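PDB 2W1J: putative sortase from Streptococcus pneumoniae, which is a class C sortase that probably catalyses the transpeptidation joining pilin subunits during assembly of the pneumococcal pilus fibre. Local coordinates for residues K135-V138 and E143-A146; L101-N106 and V138-E143; M123-T128 and T178-N183. All coordinates share one frame; numbering follows the deposited sequence.

Interaction 1 (K135-V138 and E143-A146); sequences KFYV and EVMA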
loop_
_atom_site.group_PDB
_atom_site.type_symbol
_atom_site.label_atom_id
_atom_site.label_comp_id
_atom_site.label_asym_id
_atom_site.label_seq_id
_atom_site.Cartn_x
_atom_site.Cartn_y
_atom_site.Cartn_z
ATOM N N LYS A 135 2.923 7.947 -12.647
ATOM C CA LYS A 135 2.420 8.413 -11.355
ATOM C C LYS A 135 1.402 7.457 -10.744
ATOM O O LYS A 135 0.675 6.745 -11.446
ATOM C CB LYS A 135 1.824 9.822 -11.486
ATOM C CG LYS A 135 2.888 10.881 -11.836
ATOM C CD LYS A 135 2.302 12.281 -11.912
ATOM C CE LYS A 135 3.336 13.286 -12.398
ATOM N NZ LYS A 135 2.733 14.628 -12.596
ATOM N N PHE A 136 1.366 7.431 -9.417
ATOM C CA PHE A 136 0.277 6.788 -8.716
ATOM C C PHE A 136 -0.100 7.619 -7.506
ATOM O O PHE A 136 0.656 8.497 -7.086
ATOM C CB PHE A 136 0.549 5.312 -8.395
ATOM C CG PHE A 136 1.714 5.059 -7.469
ATOM C CD1 PHE A 136 1.528 5.014 -6.094
ATOM C CD2 PHE A 136 2.972 4.787 -7.977
ATOM C CE1 PHE A 136 2.594 4.728 -5.237
ATOM C CE2 PHE A 136 4.045 4.494 -7.123
ATOM C CZ PHE A 136 3.850 4.459 -5.756
ATOM N N TYR A 137 -1.290 7.370 -6.976
ATOM C CA TYR A 137 -1.884 8.234 -5.965
ATOM C C TYR A 137 -2.366 7.377 -4.817
ATOM O O TYR A 137 -3.067 6.379 -5.019
ATOM C CB TYR A 137 -3.031 9.065 -6.564
ATOM C CG TYR A 137 -2.559 9.922 -7.711
ATOM C CD1 TYR A 137 -2.080 11.210 -7.495
ATOM C CD2 TYR A 137 -2.531 9.414 -9.003
ATOM C CE1 TYR A 137 -1.594 11.970 -8.538
ATOM C CE2 TYR A 137 -2.046 10.167 -10.052
ATOM C CZ TYR A 137 -1.586 11.448 -9.809
ATOM O OH TYR A 137 -1.099 12.220 -10.833
ATOM N N VAL A 138 -1.975 7.757 -3.612
ATOM C CA VAL A 138 -2.385 7.036 -2.420
ATOM C C VAL A 138 -3.380 7.924 -1.683
ATOM O O VAL A 138 -3.054 9.048 -1.296
ATOM C CB VAL A 138 -1.172 6.710 -1.525
ATOM C CG1 VAL A 138 -1.624 6.020 -0.230
ATOM C CG2 VAL A 138 -0.169 5.842 -2.288
ATOM N N GLU A 143 -6.086 13.087 2.774
ATOM C CA GLU A 143 -5.669 13.721 1.523
ATOM C C GLU A 143 -5.341 12.680 0.464
ATOM O O GLU A 143 -5.424 11.472 0.713
ATOM C CB GLU A 143 -4.448 14.617 1.767
ATOM C CG GLU A 143 -3.216 13.839 2.222
ATOM C CD GLU A 143 -2.068 14.738 2.626
ATOM O OE1 GLU A 143 -1.930 15.848 2.061
ATOM O OE2 GLU A 143 -1.307 14.351 3.529
ATOM N N VAL A 144 -4.966 13.167 -0.712
ATOM C CA VAL A 144 -4.425 12.326 -1.763
ATOM C C VAL A 144 -2.944 12.661 -1.901
ATOM O O VAL A 144 -2.574 13.837 -1.973
ATOM C CB VAL A 144 -5.148 12.602 -3.095
ATOM C CG1 VAL A 144 -4.601 11.696 -4.194
ATOM C CG2 VAL A 144 -6.649 12.400 -2.934
ATOM N N MET A 145 -2.097 11.638 -1.917
ATOM C CA MET A 145 -0.651 11.826 -2.052
ATOM C C MET A 145 -0.185 11.290 -3.394
ATOM O O MET A 145 -0.522 10.163 -3.763
ATOM C CB MET A 145 0.082 11.078 -0.942
ATOM C CG MET A 145 -0.365 11.493 0.457
ATOM S SD MET A 145 0.607 10.697 1.752
ATOM C CE MET A 145 0.248 8.966 1.457
ATOM N N ALA A 146 0.633 12.064 -4.100
ATOM C CA ALA A 146 1.164 11.656 -5.389
ATOM C C ALA A 146 2.572 11.098 -5.263
ATOM O O ALA A 146 3.417 11.651 -4.548
ATOM C CB ALA A 146 1.154 12.832 -6.360
#

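Interaction 2 (L101-N106 and V138-E143); sequences LPIGGN and VHNIKE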
loop_
_atom_site.group_PDB
_atom_site.type_symbol
_atom_site.label_atom_id
_atom_site.label_comp_id
_atom_site.label_asym_id
_atom_site.label_seq_id
_atom_site.Cartn_x
_atom_site.Cartn_y
_atom_site.Cartn_z
ATOM N N LEU A 101 2.755 3.294 7.746
ATOM C CA LEU A 101 1.398 3.587 7.301
ATOM C C LEU A 101 1.425 4.607 6.171
ATOM O O LEU A 101 2.327 5.460 6.115
ATOM C CB LEU A 101 0.574 4.141 8.452
ATOM C CG LEU A 101 0.396 3.200 9.644
ATOM C CD1 LEU A 101 -0.322 3.925 10.767
ATOM C CD2 LEU A 101 -0.398 1.969 9.209
ATOM N N PRO A 102 0.440 4.527 5.262
ATOM C CA PRO A 102 0.468 5.344 4.045
ATOM C C PRO A 102 -0.043 6.757 4.314
ATOM O O PRO A 102 -1.122 7.153 3.855
ATOM C CB PRO A 102 -0.452 4.572 3.092
ATOM C CG PRO A 102 -1.437 3.899 4.010
ATOM C CD PRO A 102 -0.628 3.508 5.220
ATOM N N ILE A 103 0.775 7.518 5.036
ATOM C CA ILE A 103 0.507 8.926 5.323
ATOM C C ILE A 103 1.665 9.834 4.900
ATOM O O ILE A 103 1.609 11.044 5.091
ATOM C CB ILE A 103 0.185 9.162 6.814
ATOM C CG1 ILE A 103 1.385 8.788 7.690
ATOM C CG2 ILE A 103 -1.046 8.371 7.204
ATOM C CD1 ILE A 103 1.258 9.196 9.164
ATOM N N GLY A 104 2.706 9.255 4.312
ATOM C CA GLY A 104 3.837 10.032 3.811
ATOM C C GLY A 104 4.661 10.678 4.899
ATOM O O GLY A 104 4.433 10.451 6.094
ATOM N N GLY A 105 5.626 11.482 4.459
ATOM C CA GLY A 105 6.561 12.163 5.351
ATOM C C GLY A 105 7.993 11.792 5.023
ATOM O O GLY A 105 8.261 10.754 4.410
ATOM N N ASN A 106 8.941 12.634 5.413
ATOM C CA ASN A 106 10.347 12.294 5.225
ATOM C C ASN A 106 10.664 10.992 5.976
ATOM O O ASN A 106 10.064 10.694 7.008
ATOM C CB ASN A 106 11.229 13.458 5.699
ATOM C CG ASN A 106 12.643 13.407 5.136
ATOM O OD1 ASN A 106 12.940 12.644 4.213
ATOM N ND2 ASN A 106 13.518 14.243 5.683
ATOM N N VAL A 138 -1.975 7.757 -3.612
ATOM C CA VAL A 138 -2.385 7.036 -2.420
ATOM C C VAL A 138 -3.380 7.924 -1.683
ATOM O O VAL A 138 -3.054 9.048 -1.296
ATOM C CB VAL A 138 -1.172 6.710 -1.525
ATOM C CG1 VAL A 138 -1.624 6.020 -0.230
ATOM C CG2 VAL A 138 -0.169 5.842 -2.288
ATOM N N HIS A 139 -4.606 7.432 -1.539
ATOM C CA HIS A 139 -5.688 8.159 -0.883
ATOM C C HIS A 139 -5.805 7.686 0.547
ATOM O O HIS A 139 -5.882 6.480 0.792
ATOM C CB HIS A 139 -7.022 7.856 -1.572
ATOM C CG HIS A 139 -7.093 8.280 -3.008
ATOM N ND1 HIS A 139 -7.991 9.225 -3.452
ATOM C CD2 HIS A 139 -6.404 7.871 -4.102
ATOM C CE1 HIS A 139 -7.850 9.386 -4.757
ATOM N NE2 HIS A 139 -6.893 8.576 -5.177
ATOM N N ASN A 140 -5.839 8.625 1.484
ATOM C CA ASN A 140 -6.116 8.285 2.875
ATOM C C ASN A 140 -7.208 9.203 3.417
ATOM O O ASN A 140 -7.757 10.005 2.660
ATOM C CB ASN A 140 -4.835 8.256 3.727
ATOM C CG ASN A 140 -4.168 9.611 3.832
ATOM O OD1 ASN A 140 -4.836 10.643 3.906
ATOM N ND2 ASN A 140 -2.844 9.613 3.864
ATOM N N ILE A 141 -7.541 9.084 4.697
ATOM C CA ILE A 141 -8.637 9.877 5.242
ATOM C C ILE A 141 -8.397 11.384 5.170
ATOM O O ILE A 141 -9.351 12.163 5.193
ATOM C CB ILE A 141 -8.985 9.494 6.697
ATOM C CG1 ILE A 141 -7.728 9.502 7.576
ATOM C CG2 ILE A 141 -9.669 8.137 6.723
ATOM C CD1 ILE A 141 -8.013 9.389 9.072
ATOM N N LYS A 142 -7.135 11.791 5.117
ATOM C CA LYS A 142 -6.773 13.205 5.116
ATOM C C LYS A 142 -6.680 13.810 3.715
ATOM O O LYS A 142 -7.131 14.935 3.496
ATOM C CB LYS A 142 -5.438 13.387 5.846
ATOM C CG LYS A 142 -4.889 14.816 5.830
ATOM C CD LYS A 142 -3.520 14.873 6.497
ATOM C CE LYS A 142 -2.843 16.213 6.274
ATOM N NZ LYS A 142 -1.448 16.200 6.805
ATOM N N GLU A 143 -6.086 13.087 2.774
ATOM C CA GLU A 143 -5.669 13.721 1.523
ATOM C C GLU A 143 -5.341 12.680 0.464
ATOM O O GLU A 143 -5.424 11.472 0.713
ATOM C CB GLU A 143 -4.448 14.617 1.767
ATOM C CG GLU A 143 -3.216 13.839 2.222
ATOM C CD GLU A 143 -2.068 14.738 2.626
ATOM O OE1 GLU A 143 -1.930 15.848 2.061
ATOM O OE2 GLU A 143 -1.307 14.351 3.529
HETATM O O HOH W 1 -1.157 12.007 4.770
HETATM O O HOH W 2 0.072 13.464 6.841
#

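Interaction 3 (M123-T128 and T178-N183); sequences MFTDLT and TPYMIN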
loop_
_atom_site.group_PDB
_atom_site.type_symbol
_atom_site.label_atom_id
_atom_site.label_comp_id
_atom_site.label_asym_id
_atom_site.label_seq_id
_atom_site.Cartn_x
_atom_site.Cartn_y
_atom_site.Cartn_z
ATOM N N MET A 123 -6.366 -6.951 -10.086
ATOM C CA MET A 123 -5.494 -6.505 -8.992
ATOM C C MET A 123 -4.256 -5.793 -9.550
ATOM O O MET A 123 -4.406 -4.797 -10.255
ATOM C CB MET A 123 -5.141 -7.666 -8.052
ATOM C CG MET A 123 -6.358 -8.364 -7.419
ATOM S SD MET A 123 -7.423 -7.226 -6.513
ATOM C CE MET A 123 -8.458 -8.406 -5.648
ATOM N N PHE A 124 -3.057 -6.300 -9.257
ATOM C CA PHE A 124 -1.804 -5.663 -9.715
ATOM C C PHE A 124 -1.187 -6.365 -10.945
ATOM O O PHE A 124 -0.000 -6.219 -11.234
ATOM C CB PHE A 124 -0.756 -5.615 -8.592
ATOM C CG PHE A 124 -0.888 -4.444 -7.632
ATOM C CD1 PHE A 124 -1.846 -3.443 -7.775
ATOM C CD2 PHE A 124 0.001 -4.356 -6.569
ATOM C CE1 PHE A 124 -1.909 -2.390 -6.855
ATOM C CE2 PHE A 124 -0.049 -3.317 -5.659
ATOM C CZ PHE A 124 -0.995 -2.325 -5.796
ATOM N N THR A 125 -1.986 -7.126 -11.685
ATOM C CA THR A 125 -1.452 -7.845 -12.845
ATOM C C THR A 125 -0.689 -6.937 -13.807
ATOM O O THR A 125 0.348 -7.337 -14.355
ATOM C CB THR A 125 -2.564 -8.584 -13.603
ATOM O OG1 THR A 125 -3.068 -9.618 -12.759
ATOM C CG2 THR A 125 -2.031 -9.202 -14.905
ATOM N N ASP A 126 -1.204 -5.732 -14.035
ATOM C CA ASP A 126 -0.586 -4.834 -15.011
ATOM C C ASP A 126 0.552 -3.977 -14.440
ATOM O O ASP A 126 1.031 -3.053 -15.093
ATOM C CB ASP A 126 -1.640 -3.947 -15.682
ATOM C CG ASP A 126 -2.501 -4.705 -16.683
ATOM O OD1 ASP A 126 -2.062 -5.753 -17.217
ATOM O OD2 ASP A 126 -3.632 -4.244 -16.933
ATOM N N LEU A 127 1.011 -4.298 -13.233
ATOM C CA LEU A 127 2.152 -3.570 -12.672
ATOM C C LEU A 127 3.373 -3.654 -13.583
ATOM O O LEU A 127 4.197 -2.736 -13.600
ATOM C CB LEU A 127 2.510 -4.112 -11.290
ATOM C CG LEU A 127 2.661 -3.093 -10.165
ATOM C CD1 LEU A 127 1.446 -2.174 -9.993
ATOM C CD2 LEU A 127 2.987 -3.803 -8.853
ATOM N N THR A 128 3.481 -4.738 -14.354
ATOM C CA THR A 128 4.608 -4.906 -15.272
ATOM C C THR A 128 4.603 -3.880 -16.400
ATOM O O THR A 128 5.606 -3.736 -17.107
ATOM C CB THR A 128 4.626 -6.307 -15.918
ATOM O OG1 THR A 128 3.354 -6.563 -16.529
ATOM C CG2 THR A 128 4.925 -7.373 -14.864
ATOM N N THR A 178 6.005 -12.180 -9.522
ATOM C CA THR A 178 6.506 -12.106 -10.887
ATOM C C THR A 178 7.492 -13.263 -11.088
ATOM O O THR A 178 7.925 -13.870 -10.111
ATOM C CB THR A 178 7.178 -10.730 -11.111
ATOM O OG1 THR A 178 7.024 -10.316 -12.472
ATOM C CG2 THR A 178 8.643 -10.734 -10.705
ATOM N N PRO A 179 7.824 -13.620 -12.341
ATOM C CA PRO A 179 7.191 -13.196 -13.588
ATOM C C PRO A 179 5.723 -13.606 -13.633
ATOM O O PRO A 179 5.298 -14.495 -12.892
ATOM C CB PRO A 179 7.967 -13.965 -14.666
ATOM C CG PRO A 179 9.287 -14.320 -14.016
ATOM C CD PRO A 179 8.949 -14.544 -12.573
ATOM N N TYR A 180 4.987 -12.968 -14.531
ATOM C CA TYR A 180 3.594 -13.287 -14.787
ATOM C C TYR A 180 3.432 -14.803 -14.959
ATOM O O TYR A 180 4.109 -15.424 -15.789
ATOM C CB TYR A 180 3.173 -12.519 -16.045
ATOM C CG TYR A 180 1.788 -12.820 -16.577
ATOM C CD1 TYR A 180 0.655 -12.398 -15.898
ATOM C CD2 TYR A 180 1.621 -13.523 -17.767
ATOM C CE1 TYR A 180 -0.622 -12.669 -16.393
ATOM C CE2 TYR A 180 0.353 -13.789 -18.275
ATOM C CZ TYR A 180 -0.762 -13.369 -17.576
ATOM O OH TYR A 180 -2.017 -13.639 -18.072
ATOM N N MET A 181 2.548 -15.392 -14.159
ATOM C CA MET A 181 2.201 -16.813 -14.282
ATOM C C MET A 181 3.366 -17.744 -13.993
ATOM O O MET A 181 3.350 -18.916 -14.384
ATOM C CB MET A 181 1.540 -17.114 -15.628
ATOM C CG MET A 181 0.241 -16.358 -15.779
ATOM S SD MET A 181 -1.038 -16.856 -14.604
ATOM C CE MET A 181 -2.328 -15.692 -15.024
ATOM N N ILE A 182 4.335 -17.230 -13.235
ATOM C CA ILE A 182 5.462 -18.023 -12.765
ATOM C C ILE A 182 5.619 -17.826 -11.253
ATOM O O ILE A 182 5.650 -18.805 -10.497
ATOM C CB ILE A 182 6.756 -17.673 -13.523
ATOM C CG1 ILE A 182 6.572 -17.930 -15.027
ATOM C CG2 ILE A 182 7.960 -18.423 -12.938
ATOM C CD1 ILE A 182 6.627 -19.367 -15.437
ATOM N N ASN A 183 5.737 -16.570 -10.817
ATOM C CA ASN A 183 5.533 -16.206 -9.405
ATOM C C ASN A 183 6.611 -16.673 -8.441
ATOM O O ASN A 183 6.394 -16.711 -7.226
ATOM C CB ASN A 183 4.169 -16.698 -8.918
ATOM C CG ASN A 183 3.026 -16.058 -9.661
ATOM O OD1 ASN A 183 3.144 -14.962 -10.191
ATOM N ND2 ASN A 183 1.887 -16.751 -9.693
#

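Interaction 1 (K135-V138 and E143-A146)
Tyr-137 swings CG to a place beside its backbone N and opposite the carbonyl carbon (chi1 -59°), which brings CD1 and CE1 of its ring over to Ala-146; Met-145 turns back at its last torsion (chi3 -62°), carrying CE toward Val-138. In the first pair CE1 of Tyr-137 lies 3.6 Å from CB of Ala-146, with the ring held obliquely to the methyl. In the second, CE of Met-145 comes 3.9 Å from CG1 of Val-138, the two side chains crossing at a slant on the other face of the sheet. Both pairs belong to the antiparallel hairpin of strands 135-139 and 144-155 in the sortase beta-barrel. Tyr-137 and Ala-146 form a non-hydrogen-bonded pair, whereas Val-138 and Met-145 are hydrogen-bonded in both directions: Val-138 N to Met-145 O at 2.8 Å, and Met-145 N to Val-138 O at 2.8 Å. Met-145 O also takes a CA-H...O contact from Tyr-137 CA at 3.2 Å. Beside the tyrosine, CG1 of Val-144 meets Tyr-137 CB at 3.9 Å. Outward from the hairpin, Tyr-137 bonds through its backbone to Glu-70, and Ala-146 to Ile-194.

Interaction 2 (L101-N106 and V138-E143)
An Asx turn at the hairpin bend and an inverse gamma turn in the loop before strand 108-113 meet where Asn-140 reaches Pro-102. The gamma turn, centred on Pro-102 and closed by Ile-103 N to Leu-101 O at 2.8 Å, presents Pro-102 O to the asparagine amide. Asn-140 ND2 donates to it over 3.0 Å in a nearly straight bond (171°), in the carbonyl plane and on a lone pair, while the acceptor lies almost within the amide's own plane. The side chain gets there with CG wedged between backbone N and carbonyl carbon (chi1 64°). At its other end OD1 accepts from Lys-142 N at 2.8 Å and from Glu-143 N at 3.0 Å, which approach from opposite faces of the amide, so its rotation should be well fixed. A water takes a second bond from Asn-140 ND2 at 3.1 Å and donates to Ile-103 O and to Glu-143 OE2, extending the link between the loops. Next to these polar groups, CB of Pro-102 packs on CG1 of Val-138 at 3.8 Å. One buried amide thus serves two elements: ND2 holds a loop more than thirty residues earlier in the chain, while OD1 makes the Asx turn of the hairpin bend.

Interaction 3 (M123-T128 and T178-N183)
Thr-125 and Tyr-180 make the nearer approach between the loop 123-128 and the connection that joins strand 170-178 to strand 185-194. The methyl CG2 of Thr-125 comes 4.0 Å from CE1 of the tyrosine, meeting the ring obliquely. OG1 of Thr-125 lies beside its backbone N (chi1 -66°), which leaves CG2 anti to that N and facing Tyr-180; the hydroxyl bonds to Lys-122 O and Gly-117 N and so fixes the methyl's position. This is the closer part of the contact, and buried Thr-178 lies on its inner side. Outside the contact, Leu-127 and Phe-124 pack together in the core under loop 123-128, Leu-127 also reaching Leu-174 and Leu-187 of the barrel strands. Tyr-180, by contrast, is exposed. One of its faces is covered by its neighbour Met-181, whose CG sits 3.5 Å above the ring plane over the centre. Towards Thr-128 the contact thins to CG2 of that residue at 4.3 Å from OG1 of Thr-178, and Thr-128 itself is exposed, with a glycerol, probably from the crystallisation liquor, about 3 Å from its side chain. The Thr-178 to Pro-179 peptide is cis, and Pro-179 O accepts from both Ile-182 N and Asn-183 N, so the connection's shape is set by its own backbone bonds. With about 103 Å² buried and methyl-to-ring and methyl-to-hydroxyl approaches alone, the chemistry implies weak, undirected van der Waals adhesion.

Interactions 1 and 2 form one continuous cluster, with centres 8 Å apart: they share Val-138 and Glu-143, and Met-145 of the hairpin packs its CE 3.3 Å from Pro-102 O and its SD 3.4 Å from Ile-103 C. Hairpin strand pairing thus runs straight into the loop contact at the bend. Interaction 3 stands apart, its centre about 22 Å from that of interaction 1 and 26 Å from that of interaction 2, which lies across the chain's centre. Its segment 178-183 directly follows Cys-177, the last residue of a TLLTC sequence matching the sortase TLXTC signature, so interaction 3 probably borders the active site; interactions 1 and 2, more than 20 Å from interaction 3 between centres, are probably remote from it.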